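Local coordinates for protein spectinomycin phosphotransferase (PDB 3I0O) that probably transfers a phosphate group from a nucleotide to the antibiotic spectinomycin, with a magnesium ion held beside the bound nucleotide, at residues A[76-81]-A[99-104]; A[107-112]-A[212-217]; A[115-120]-A[224-229]. All blocks are in the same frame, centred on the assembly; numbering follows the deposited sequence.

Overall arrangement
From the N terminus, helix 8-19, three strands of the five-stranded sheet and helix 59-71 lead to the loop 76-81. Contact 1 brings 99-104 back against it, closing a loop of 17 residues that carries strand 90-91 and the start of strand 96-101. The chain passes through the nucleotide site to 107-112 and into helix 115-130. Contacts 2 and 3 each span about a hundred residues and cross: 212-217 returns to the loop before that helix, 224-229 to its first turns. Glu76 ties contact 1 to contact 3 through Gln120 and Ile228, and a backbone hydrogen bond from Ile229 N to Asn217 O joins contacts 2 and 3. ADP touches contacts 1 and 2.

Contact 1 (A[76-81]-A[99-104]); sequences EIIFPI and AYPFIH. With ADP (adenosine-5'-diphosphate), chain B.
This is the counterpart of the protein-kinase hinge, as expected for the family, and here Ile78, Pro80 and Ile81 of the loop 76-81 pack along Ala99, Tyr100, Pro101 and Ile103. One backbone bond fastens the two: Ile81 N gives its hydrogen to Ala99 O at 2.9 Å, nearly straight at 165°, though it comes in from above the carbonyl plane. A water bridges the same pair, donating to Ile81 O and accepting from Ala99 N. Next to this, Pro80 runs alongside the tyrosine, with Pro80 CG 3.6 Å from Tyr100 CE2. The tyrosine ring also turns an edge to the backbone, placing Ile78 O 3.3 Å from CD2 of Tyr100, close to the ring plane.

Strand 96-101 belongs to the five-stranded antiparallel sheet, and at its end and just beyond it the chain serves the adenine as the hinge of protein kinases does: Ile103 N donates to ADP N1 (2.9 Å), and ADP N6 donates to Pro101 O (3.2 Å). Phe102 lays one ring face under ADP C2. Ile78 approaches the amino group from one face of the adenine. Its CG1-CD1 arm is stretched out (chi2 178°), which carries CD1 to 3.3 Å from ADP N6 and 3.8 Å from Ile103 CG1, while the CG2 branch rests against Pro101 CD and Tyr100 CD2.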
# COMPACT_ATOMS: atom_id res chain seq x y z
N GLU A 76 3.40 -7.60 -15.17
CA GLU A 76 2.63 -6.54 -14.54
C GLU A 76 3.33 -5.77 -13.42
O GLU A 76 2.67 -5.29 -12.50
CB GLU A 76 1.30 -7.10 -14.02
CG GLU A 76 0.33 -7.56 -15.10
CD GLU A 76 0.64 -8.95 -15.66
OE1 GLU A 76 1.53 -9.64 -15.10
OE2 GLU A 76 -0.01 -9.37 -16.64
N ILE A 77 4.65 -5.66 -13.47
CA ILE A 77 5.41 -4.89 -12.48
C ILE A 77 6.34 -3.95 -13.26
O ILE A 77 6.78 -4.27 -14.37
CB ILE A 77 6.27 -5.79 -11.54
CG1 ILE A 77 7.21 -6.67 -12.35
CG2 ILE A 77 5.37 -6.64 -10.64
CD1 ILE A 77 8.08 -7.56 -11.52
N ILE A 78 6.63 -2.79 -12.70
CA ILE A 78 7.49 -1.84 -13.38
C ILE A 78 8.93 -2.10 -12.98
O ILE A 78 9.34 -1.78 -11.87
CB ILE A 78 7.11 -0.39 -13.02
CG1 ILE A 78 5.59 -0.21 -13.17
CG2 ILE A 78 7.86 0.57 -13.92
CD1 ILE A 78 5.07 1.17 -12.80
N PHE A 79 9.70 -2.69 -13.89
CA PHE A 79 11.10 -3.00 -13.60
C PHE A 79 11.97 -1.74 -13.64
O PHE A 79 11.92 -0.97 -14.60
CB PHE A 79 11.65 -4.05 -14.58
CG PHE A 79 12.88 -4.76 -14.06
CD1 PHE A 79 12.77 -5.72 -13.05
CD2 PHE A 79 14.15 -4.47 -14.57
CE1 PHE A 79 13.89 -6.37 -12.55
CE2 PHE A 79 15.29 -5.12 -14.07
CZ PHE A 79 15.16 -6.08 -13.06
N PRO A 80 12.78 -1.52 -12.61
CA PRO A 80 13.66 -0.35 -12.53
C PRO A 80 14.66 -0.27 -13.68
O PRO A 80 14.92 -1.26 -14.36
CB PRO A 80 14.37 -0.52 -11.18
CG PRO A 80 13.47 -1.44 -10.40
CD PRO A 80 12.99 -2.41 -11.46
N ILE A 81 15.21 0.91 -13.88
CA ILE A 81 16.20 1.14 -14.91
C ILE A 81 17.58 0.95 -14.29
O ILE A 81 17.83 1.40 -13.17
CB ILE A 81 16.03 2.56 -15.46
CG1 ILE A 81 14.74 2.61 -16.26
CG2 ILE A 81 17.22 2.95 -16.31
CD1 ILE A 81 14.18 3.96 -16.37
N ALA A 99 15.18 4.73 -10.56
CA ALA A 99 14.49 5.21 -11.73
C ALA A 99 13.64 4.10 -12.36
O ALA A 99 13.97 2.92 -12.27
CB ALA A 99 15.50 5.73 -12.73
N TYR A 100 12.55 4.49 -12.99
CA TYR A 100 11.68 3.54 -13.66
C TYR A 100 11.19 4.24 -14.90
O TYR A 100 11.29 5.45 -15.01
CB TYR A 100 10.42 3.21 -12.84
CG TYR A 100 10.63 2.61 -11.48
CD1 TYR A 100 10.88 3.42 -10.37
CD2 TYR A 100 10.52 1.23 -11.28
CE1 TYR A 100 11.01 2.87 -9.10
CE2 TYR A 100 10.64 0.68 -10.01
CZ TYR A 100 10.89 1.50 -8.93
OH TYR A 100 11.01 0.95 -7.67
N PRO A 101 10.68 3.48 -15.87
CA PRO A 101 10.19 4.21 -17.04
C PRO A 101 8.90 4.87 -16.52
O PRO A 101 8.33 4.42 -15.52
CB PRO A 101 9.91 3.11 -18.05
CG PRO A 101 9.60 1.91 -17.18
CD PRO A 101 10.62 2.02 -16.08
N PHE A 102 8.44 5.93 -17.16
CA PHE A 102 7.23 6.59 -16.71
C PHE A 102 6.01 5.95 -17.35
O PHE A 102 5.97 5.77 -18.57
CB PHE A 102 7.26 8.08 -17.07
CG PHE A 102 6.26 8.91 -16.31
CD1 PHE A 102 6.64 9.58 -15.16
CD2 PHE A 102 4.94 9.01 -16.74
CE1 PHE A 102 5.71 10.35 -14.44
CE2 PHE A 102 4.01 9.77 -16.03
CZ PHE A 102 4.40 10.45 -14.88
N ILE A 103 5.03 5.59 -16.52
CA ILE A 103 3.78 4.97 -16.97
C ILE A 103 2.66 6.00 -16.76
O ILE A 103 2.40 6.43 -15.63
CB ILE A 103 3.48 3.69 -16.14
CG1 ILE A 103 4.64 2.70 -16.24
CG2 ILE A 103 2.17 3.05 -16.61
CD1 ILE A 103 4.85 2.13 -17.62
N HIS A 104 1.98 6.39 -17.83
CA HIS A 104 0.92 7.40 -17.74
C HIS A 104 -0.45 6.93 -17.23
O HIS A 104 -1.31 7.75 -16.90
CB HIS A 104 0.75 8.08 -19.11
CG HIS A 104 1.89 8.99 -19.47
ND1 HIS A 104 1.99 10.28 -19.00
CD2 HIS A 104 3.00 8.77 -20.21
CE1 HIS A 104 3.12 10.82 -19.43
NE2 HIS A 104 3.75 9.92 -20.17
PB ADP B . 3.69 5.46 -2.28
O1B ADP B . 4.05 4.25 -1.51
O2B ADP B . 4.22 6.78 -1.85
O3B ADP B . 2.08 5.56 -2.35
PA ADP B . 3.40 4.24 -4.88
O1A ADP B . 4.43 3.30 -5.38
O2A ADP B . 2.15 3.71 -4.31
O3A ADP B . 4.13 5.24 -3.82
O5' ADP B . 3.02 5.26 -6.07
C5' ADP B . 2.12 6.37 -5.84
C4' ADP B . 1.68 7.03 -7.16
O4' ADP B . 2.82 7.41 -7.95
C3' ADP B . 0.87 6.12 -8.10
O3' ADP B . -0.53 6.32 -7.86
C2' ADP B . 1.24 6.69 -9.47
O2' ADP B . 0.40 7.82 -9.76
C1' ADP B . 2.70 7.18 -9.36
N9 ADP B . 3.71 6.24 -9.96
C8 ADP B . 4.35 5.17 -9.37
N7 ADP B . 5.18 4.55 -10.16
C5 ADP B . 5.08 5.23 -11.36
C6 ADP B . 5.71 5.07 -12.65
N6 ADP B . 6.60 4.11 -12.90
N1 ADP B . 5.38 5.94 -13.65
C2 ADP B . 4.48 6.92 -13.40
N3 ADP B . 3.83 7.17 -12.25
C4 ADP B . 4.18 6.27 -11.26
O HOH W 1 17.33 2.56 -10.77

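Contact 2 (A[107-112]-A[212-217]); sequences NGFTQN and DIHAGN. With MG (magnesium ion), chain E; SMI (spectinomycin), chain C; ADP (adenosine-5'-diphosphate), chain B.
Phe109 lies flat against the backbone at Gly216, and this is the tight half of the contact. Gly216 CA stands over the ring face, 3.6 Å from the Phe109 ring centroid in a CH-pi contact, and Ala215 CB touches Phe109 CD2 at 3.9 Å. Beside them Gly108 N donates to Ala215 O at 2.7 Å, a bond bent to 132°. The rings of Phe109 and His214, tilted only 8° apart, touch at their borders with neither over the other, CZ of Phe109 lying 3.5 Å from ND1 of His214. A chi1 of 50° tucks the His214 ring back between its own N and carbonyl carbon, where ND1 accepts from Gly216 N, which holds the imidazole in place.

Residues 212-217, with His210 just ahead, match the HxDxxxxN catalytic loop of the aminoglycoside phosphotransferases. Asn217 OD1 binds the magnesium ion at 2.3 Å, alongside Asp230, ADP O2A and O3B, and a water that also donates to Gly216 O. Spectinomycin O11 receives a weak, straight bond from His214 NE2, 3.3 Å away; Asp212 OD1 forms a salt bridge with Arg284.

Toward the solvent the other segment slackens. Asn107 OD1 accepts from Phe109 N at 2.8 Å in an Asx turn, while its ND2 stays 3.7 Å from ADP O3'; past Phe109, Thr110 and Asn112 are exposed and leave 212-217 altogether.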
# COMPACT_ATOMS: atom_id res chain seq x y z
N ASN A 107 -4.41 5.39 -11.61
CA ASN A 107 -4.53 4.28 -10.68
C ASN A 107 -5.98 3.79 -10.62
O ASN A 107 -6.86 4.34 -11.29
CB ASN A 107 -4.03 4.67 -9.29
CG ASN A 107 -4.85 5.77 -8.65
OD1 ASN A 107 -6.08 5.78 -8.76
ND2 ASN A 107 -4.18 6.68 -7.96
N GLY A 108 -6.23 2.76 -9.82
CA GLY A 108 -7.57 2.21 -9.72
C GLY A 108 -8.63 3.06 -9.04
O GLY A 108 -9.82 2.76 -9.15
N PHE A 109 -8.22 4.09 -8.31
CA PHE A 109 -9.18 4.97 -7.63
C PHE A 109 -9.91 5.83 -8.68
O PHE A 109 -11.00 6.36 -8.43
CB PHE A 109 -8.45 5.92 -6.66
CG PHE A 109 -7.90 5.25 -5.42
CD1 PHE A 109 -6.77 5.76 -4.79
CD2 PHE A 109 -8.52 4.12 -4.88
CE1 PHE A 109 -6.27 5.17 -3.64
CE2 PHE A 109 -8.02 3.51 -3.73
CZ PHE A 109 -6.89 4.04 -3.10
N THR A 110 -9.31 5.95 -9.86
CA THR A 110 -9.82 6.76 -10.95
C THR A 110 -10.26 5.97 -12.19
O THR A 110 -11.12 6.42 -12.93
CB THR A 110 -8.76 7.79 -11.37
OG1 THR A 110 -8.88 8.95 -10.54
CG2 THR A 110 -8.88 8.17 -12.84
N GLN A 111 -9.64 4.82 -12.40
CA GLN A 111 -9.95 3.99 -13.56
C GLN A 111 -10.44 2.61 -13.15
O GLN A 111 -9.73 1.89 -12.44
CB GLN A 111 -8.71 3.83 -14.43
CG GLN A 111 -8.97 3.11 -15.74
CD GLN A 111 -9.70 3.99 -16.73
OE1 GLN A 111 -10.12 3.53 -17.79
NE2 GLN A 111 -9.84 5.27 -16.40
N ASN A 112 -11.63 2.24 -13.58
CA ASN A 112 -12.16 0.92 -13.25
C ASN A 112 -11.50 -0.12 -14.14
O ASN A 112 -11.08 0.17 -15.26
CB ASN A 112 -13.68 0.84 -13.46
CG ASN A 112 -14.47 1.56 -12.38
OD1 ASN A 112 -14.14 1.48 -11.20
ND2 ASN A 112 -15.53 2.25 -12.79
N ASP A 212 -0.53 -4.73 0.45
CA ASP A 212 -1.23 -3.47 0.32
C ASP A 212 -1.73 -3.26 -1.11
O ASP A 212 -1.65 -2.16 -1.65
CB ASP A 212 -0.26 -2.36 0.75
CG ASP A 212 -0.93 -1.00 0.88
OD1 ASP A 212 -2.02 -0.92 1.51
OD2 ASP A 212 -0.35 -0.02 0.37
N ILE A 213 -2.26 -4.32 -1.71
CA ILE A 213 -2.74 -4.23 -3.08
C ILE A 213 -4.21 -3.84 -3.27
O ILE A 213 -5.06 -4.66 -3.59
CB ILE A 213 -2.45 -5.53 -3.87
CG1 ILE A 213 -2.88 -5.33 -5.33
CG2 ILE A 213 -3.17 -6.72 -3.24
CD1 ILE A 213 -2.53 -6.48 -6.22
N HIS A 214 -4.49 -2.56 -3.05
CA HIS A 214 -5.83 -2.02 -3.25
C HIS A 214 -5.76 -1.29 -4.59
O HIS A 214 -4.71 -1.29 -5.24
CB HIS A 214 -6.20 -1.06 -2.12
CG HIS A 214 -5.15 -0.03 -1.83
ND1 HIS A 214 -4.98 1.10 -2.60
CD2 HIS A 214 -4.24 0.07 -0.83
CE1 HIS A 214 -4.02 1.84 -2.10
NE2 HIS A 214 -3.55 1.24 -1.02
N ALA A 215 -6.85 -0.65 -5.00
CA ALA A 215 -6.89 0.05 -6.28
C ALA A 215 -5.86 1.17 -6.46
O ALA A 215 -5.45 1.46 -7.59
CB ALA A 215 -8.30 0.59 -6.51
N GLY A 216 -5.44 1.81 -5.38
CA GLY A 216 -4.47 2.87 -5.51
C GLY A 216 -3.11 2.34 -5.91
O GLY A 216 -2.26 3.09 -6.40
N ASN A 217 -2.89 1.05 -5.69
CA ASN A 217 -1.61 0.46 -6.04
C ASN A 217 -1.66 -0.36 -7.30
O ASN A 217 -0.90 -1.31 -7.49
CB ASN A 217 -1.06 -0.34 -4.86
CG ASN A 217 -0.54 0.56 -3.75
OD1 ASN A 217 0.07 1.59 -4.03
ND2 ASN A 217 -0.75 0.16 -2.50
MG MG E . 0.68 3.54 -3.05
O1 SMI C . -4.63 4.78 0.67
C2 SMI C . -5.70 5.75 0.56
C2M SMI C . -5.20 6.95 -0.23
C3 SMI C . -6.18 6.19 2.00
C4 SMI C . -6.62 4.93 2.69
C5 SMI C . -5.36 4.09 2.79
O5 SMI C . -5.74 2.90 3.48
C6 SMI C . -5.01 3.59 1.41
O1B SMI C . -4.30 4.72 3.50
O2B SMI C . -3.76 2.87 1.37
C7 SMI C . -3.21 3.84 3.57
C8 SMI C . -2.09 4.50 4.39
N8 SMI C . -2.66 4.79 5.72
C8M SMI C . -1.67 5.44 6.59
C9 SMI C . -0.90 3.49 4.48
O9 SMI C . -1.34 2.29 5.13
C10 SMI C . -0.38 3.14 3.05
N10 SMI C . 0.64 2.23 3.08
C1M SMI C . 1.82 2.69 3.82
C11 SMI C . -1.53 2.55 2.24
O11 SMI C . -1.05 2.27 0.95
C12 SMI C . -2.71 3.51 2.15
O4A SMI C . -7.15 5.11 4.01
O4B SMI C . -7.66 4.60 1.85
PB ADP B . 3.69 5.46 -2.28
O1B ADP B . 4.05 4.25 -1.51
O2B ADP B . 4.22 6.78 -1.85
O3B ADP B . 2.08 5.56 -2.35
PA ADP B . 3.40 4.24 -4.88
O1A ADP B . 4.43 3.30 -5.38
O2A ADP B . 2.15 3.71 -4.31
O3A ADP B . 4.13 5.24 -3.82
O5' ADP B . 3.02 5.26 -6.07
C5' ADP B . 2.12 6.37 -5.84
C4' ADP B . 1.68 7.03 -7.16
O4' ADP B . 2.82 7.41 -7.95
C3' ADP B . 0.87 6.12 -8.10
O3' ADP B . -0.53 6.32 -7.86
C2' ADP B . 1.24 6.69 -9.47
O2' ADP B . 0.40 7.82 -9.76
C1' ADP B . 2.70 7.18 -9.36
N9 ADP B . 3.71 6.24 -9.96
C8 ADP B . 4.35 5.17 -9.37
N7 ADP B . 5.18 4.55 -10.16
C5 ADP B . 5.08 5.23 -11.36
C6 ADP B . 5.71 5.07 -12.65
N6 ADP B . 6.60 4.11 -12.90
N1 ADP B . 5.38 5.94 -13.65
C2 ADP B . 4.48 6.92 -13.40
N3 ADP B . 3.83 7.17 -12.25
C4 ADP B . 4.18 6.27 -11.26
O HOH W 2 -0.54 4.22 -4.20

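Contact 3 (A[115-120]-A[224-229]); sequences GKQWKQ and ESIYII
The side-chain amide of Gln120 is sandwiched. Ile226 covers one face, its CD1 3.9 Å from Gln120 CD and its CG1 nearer the nitrogen; over the opposite face bends the Glu224 side chain, with OE2 4.0 Å from Gln120 CD and the carboxylate plane turned 58° from the amide. At the nitrogen end, Gln120 NE2 donates to Glu224 O at 3.0 Å, reaching that oxygen from above its carbonyl plane, and also binds Glu76 OE2. Gln120 gets there on an extended arm, its CG pointing away from the backbone N (chi1 -166°).

CG2 of Ile226 comes obliquely, from above and beyond the nitrogen, to 3.5 Å from Gln117 NE2. Both polar atoms of the Gln117 amide are engaged, NE2 by Gly221 O and OE1 by Thr114 N, which should restrain its rotation.

Glu224, with a positive phi of 70°, lies in the turn joining strands 218-220 and 226-228. Through it this small hairpin leans on the first turns of helix 115-130; farther along, Ile228 packs on Leu121, Val124 and Ile128 of the same helix, while Trp118 points away to helix 257-267.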
# COMPACT_ATOMS: atom_id res chain seq x y z
N GLY A 115 -13.86 -6.31 -17.00
CA GLY A 115 -13.98 -7.69 -16.54
C GLY A 115 -12.72 -8.47 -16.90
O GLY A 115 -12.21 -9.27 -16.11
N LYS A 116 -12.21 -8.21 -18.10
CA LYS A 116 -11.00 -8.87 -18.59
C LYS A 116 -9.79 -8.52 -17.72
O LYS A 116 -9.02 -9.41 -17.35
CB LYS A 116 -10.75 -8.48 -20.06
N GLN A 117 -9.61 -7.24 -17.41
CA GLN A 117 -8.49 -6.81 -16.57
C GLN A 117 -8.62 -7.43 -15.19
O GLN A 117 -7.63 -7.83 -14.58
CB GLN A 117 -8.43 -5.28 -16.48
CG GLN A 117 -8.05 -4.61 -17.79
CD GLN A 117 -8.07 -3.08 -17.72
OE1 GLN A 117 -9.03 -2.47 -17.26
NE2 GLN A 117 -7.00 -2.47 -18.20
N TRP A 118 -9.85 -7.54 -14.69
CA TRP A 118 -10.06 -8.14 -13.38
C TRP A 118 -9.57 -9.59 -13.38
O TRP A 118 -9.00 -10.07 -12.40
CB TRP A 118 -11.55 -8.09 -12.98
CG TRP A 118 -11.90 -6.87 -12.16
CD1 TRP A 118 -12.64 -5.79 -12.56
CD2 TRP A 118 -11.44 -6.58 -10.83
NE1 TRP A 118 -12.67 -4.84 -11.56
CE2 TRP A 118 -11.94 -5.30 -10.49
CE3 TRP A 118 -10.65 -7.27 -9.89
CZ2 TRP A 118 -11.68 -4.70 -9.25
CZ3 TRP A 118 -10.40 -6.66 -8.65
CH2 TRP A 118 -10.91 -5.39 -8.35
N LYS A 119 -9.79 -10.28 -14.50
CA LYS A 119 -9.36 -11.67 -14.63
C LYS A 119 -7.84 -11.71 -14.64
O LYS A 119 -7.22 -12.59 -14.06
CB LYS A 119 -9.90 -12.26 -15.93
CG LYS A 119 -9.67 -13.76 -16.10
CD LYS A 119 -10.38 -14.28 -17.35
CE LYS A 119 -10.46 -15.81 -17.41
NZ LYS A 119 -9.12 -16.46 -17.44
N GLN A 120 -7.25 -10.73 -15.31
CA GLN A 120 -5.80 -10.64 -15.42
C GLN A 120 -5.16 -10.36 -14.06
O GLN A 120 -4.08 -10.86 -13.76
CB GLN A 120 -5.43 -9.54 -16.41
CG GLN A 120 -3.99 -9.58 -16.85
CD GLN A 120 -3.56 -8.26 -17.45
OE1 GLN A 120 -4.38 -7.52 -18.01
NE2 GLN A 120 -2.27 -7.96 -17.36
N GLU A 224 -4.75 -5.00 -20.65
CA GLU A 224 -3.73 -6.00 -20.37
C GLU A 224 -2.46 -5.30 -19.93
O GLU A 224 -1.50 -5.94 -19.49
CB GLU A 224 -3.46 -6.88 -21.60
CG GLU A 224 -2.46 -8.00 -21.35
CD GLU A 224 -3.00 -9.38 -21.73
OE1 GLU A 224 -3.42 -9.56 -22.90
OE2 GLU A 224 -3.00 -10.29 -20.86
N SER A 225 -2.44 -3.98 -20.04
CA SER A 225 -1.28 -3.24 -19.59
C SER A 225 -1.61 -2.60 -18.25
O SER A 225 -1.72 -1.38 -18.14
CB SER A 225 -0.85 -2.19 -20.63
OG SER A 225 -1.78 -1.12 -20.74
N ILE A 226 -1.80 -3.43 -17.23
CA ILE A 226 -2.06 -2.96 -15.87
C ILE A 226 -0.78 -3.25 -15.10
O ILE A 226 0.02 -4.09 -15.53
CB ILE A 226 -3.24 -3.71 -15.21
CG1 ILE A 226 -2.87 -5.17 -14.93
CG2 ILE A 226 -4.46 -3.65 -16.11
CD1 ILE A 226 -3.99 -5.98 -14.33
N TYR A 227 -0.56 -2.55 -13.99
CA TYR A 227 0.66 -2.71 -13.21
C TYR A 227 0.46 -2.67 -11.71
O TYR A 227 -0.23 -1.79 -11.20
CB TYR A 227 1.65 -1.61 -13.57
CG TYR A 227 1.91 -1.43 -15.04
CD1 TYR A 227 2.95 -2.13 -15.67
CD2 TYR A 227 1.14 -0.55 -15.80
CE1 TYR A 227 3.21 -1.94 -17.03
CE2 TYR A 227 1.40 -0.37 -17.16
CZ TYR A 227 2.43 -1.06 -17.76
OH TYR A 227 2.68 -0.88 -19.11
N ILE A 228 1.08 -3.60 -10.99
CA ILE A 228 0.98 -3.58 -9.54
C ILE A 228 2.20 -2.84 -9.04
O ILE A 228 3.33 -3.27 -9.27
CB ILE A 228 0.98 -4.97 -8.94
CG1 ILE A 228 -0.17 -5.79 -9.52
CG2 ILE A 228 0.86 -4.86 -7.43
CD1 ILE A 228 -0.31 -7.18 -8.93
N ILE A 229 1.99 -1.72 -8.37
CA ILE A 229 3.08 -0.90 -7.85
C ILE A 229 3.14 -0.93 -6.34
O ILE A 229 2.43 -1.70 -5.69
CB ILE A 229 2.92 0.56 -8.29
CG1 ILE A 229 1.54 1.08 -7.84
CG2 ILE A 229 3.05 0.65 -9.81
CD1 ILE A 229 1.33 2.56 -8.11